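Local structure of Efb homologous protein (Staphylococcus aureus subsp. aureus Mu50, 2NOJ) at residues Thr39-Val42 and Ala43-Arg46. The protein probably binds the C3d region of complement component C3, as a secreted staphylococcal relative of Efb that would interfere with host complement. The protein carries 1 engineered substitution. Residues are numbered along the deposited sequence; the frame is centred on the assembly and turned at random.
Sequences TRTV and ATHR
His45, its CB 3.3 Å from Thr41 O, carries its imidazole into the bundle, where the ring meets that of Phe36 with the planes about 30° apart, its side chain also touching Leu74 and Leu79. His45 N is hydrogen-bonded to Thr41 O (2.9 Å) and Arg46 N to Val42 O (3.2 Å), the first backbone bonds of helix 42-54. Arg46 lays its CG 3.2 Å from Val42 O, then bends at chi3; beyond the two segments, its NE forms a salt bridge with an acidic side chain on the chain of another protein. At the helix start, the hydroxyl of the N-cap Thr41 and that of Thr44 in the first turn share a hydrogen bond, OG1 to OG1 2.6 Å, the two side chains crossing at about a right angle. Both oxygens sit between their own backbone N and carbonyl carbon (chi1 67° in Thr41, 44° in Thr44), a rotation that brings the two hydroxyls together beside the helix start. The methyl CG2 of Thr44 meets CB of Thr39 at 3.6 Å, while Thr39 OG1 is hydrogen-bonded back to Leu35 O. With Arg40 at positive phi ending helix 24-39 and Thr41 as N-cap, this is a tight helix-to-helix turn joining the first two helices of a three-helix bundle.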
loop_
_atom_site.group_PDB
_atom_site.type_symbol
_atom_site.label_atom_id
_atom_site.label_comp_id
_atom_site.label_asym_id
_atom_site.label_seq_id
_atom_site.Cartn_x
_atom_site.Cartn_y
_atom_site.Cartn_z
ATOM N N THR B 39 7.110 -27.358 2.483
ATOM C CA THR B 39 5.718 -27.084 2.856
ATOM C C THR B 39 4.749 -26.780 1.707
ATOM O O THR B 39 3.623 -27.274 1.683
ATOM C CB THR B 39 5.665 -25.907 3.838
ATOM O OG1 THR B 39 6.684 -26.071 4.834
ATOM C CG2 THR B 39 4.315 -25.836 4.507
ATOM N N ARG B 40 5.187 -25.946 0.773
ATOM C CA ARG B 40 4.374 -25.566 -0.374
ATOM C C ARG B 40 3.003 -25.015 0.010
ATOM O O ARG B 40 1.978 -25.587 -0.354
ATOM C CB ARG B 40 4.216 -26.762 -1.324
ATOM C CG ARG B 40 5.550 -27.341 -1.786
ATOM C CD ARG B 40 5.403 -28.414 -2.873
ATOM N NE ARG B 40 4.753 -29.642 -2.408
ATOM C CZ ARG B 40 3.443 -29.870 -2.488
ATOM N NH1 ARG B 40 2.639 -28.952 -3.019
ATOM N NH2 ARG B 40 2.939 -31.017 -2.048
ATOM N N THR B 41 2.995 -23.902 0.750
ATOM C CA THR B 41 1.753 -23.237 1.162
ATOM C C THR B 41 1.780 -21.728 0.896
ATOM O O THR B 41 2.832 -21.124 0.725
ATOM C CB THR B 41 1.439 -23.410 2.669
ATOM O OG1 THR B 41 2.422 -22.718 3.445
ATOM C CG2 THR B 41 1.406 -24.870 3.055
ATOM N N VAL B 42 0.595 -21.133 0.873
ATOM C CA VAL B 42 0.443 -19.711 0.652
ATOM C C VAL B 42 1.149 -18.968 1.778
ATOM O O VAL B 42 1.669 -17.869 1.596
ATOM C CB VAL B 42 -1.039 -19.335 0.662
ATOM C CG1 VAL B 42 -1.204 -17.848 0.441
ATOM C CG2 VAL B 42 -1.768 -20.115 -0.407
ATOM N N ALA B 43 1.168 -19.571 2.955
ATOM C CA ALA B 43 1.805 -18.928 4.083
ATOM C C ALA B 43 3.302 -18.938 3.894
ATOM O O ALA B 43 3.939 -17.892 3.893
ATOM C CB ALA B 43 1.431 -19.639 5.378
ATOM N N THR B 44 3.865 -20.128 3.725
ATOM C CA THR B 44 5.299 -20.259 3.559
ATOM C C THR B 44 5.840 -19.462 2.384
ATOM O O THR B 44 6.972 -18.969 2.431
ATOM C CB THR B 44 5.692 -21.714 3.411
ATOM O OG1 THR B 44 4.784 -22.365 2.520
ATOM C CG2 THR B 44 5.650 -22.398 4.757
ATOM N N HIS B 45 5.033 -19.329 1.337
ATOM C CA HIS B 45 5.434 -18.556 0.161
ATOM C C HIS B 45 5.571 -17.075 0.503
ATOM O O HIS B 45 6.553 -16.432 0.106
ATOM C CB HIS B 45 4.426 -18.730 -0.987
ATOM C CG HIS B 45 4.512 -17.665 -2.038
ATOM N ND1 HIS B 45 5.706 -17.266 -2.598
ATOM C CD2 HIS B 45 3.548 -16.940 -2.653
ATOM C CE1 HIS B 45 5.474 -16.346 -3.517
ATOM N NE2 HIS B 45 4.173 -16.130 -3.570
ATOM N N ARG B 46 4.605 -16.536 1.244
ATOM C CA ARG B 46 4.670 -15.127 1.600
ATOM C C ARG B 46 5.936 -14.873 2.390
ATOM O O ARG B 46 6.654 -13.889 2.152
ATOM C CB ARG B 46 3.435 -14.701 2.393
ATOM C CG ARG B 46 2.167 -14.723 1.562
ATOM C CD ARG B 46 0.938 -14.194 2.303
ATOM N NE ARG B 46 0.818 -12.736 2.292
ATOM C CZ ARG B 46 1.335 -11.940 3.223
ATOM N NH1 ARG B 46 2.010 -12.455 4.245
ATOM N NH2 ARG B 46 1.175 -10.626 3.139
#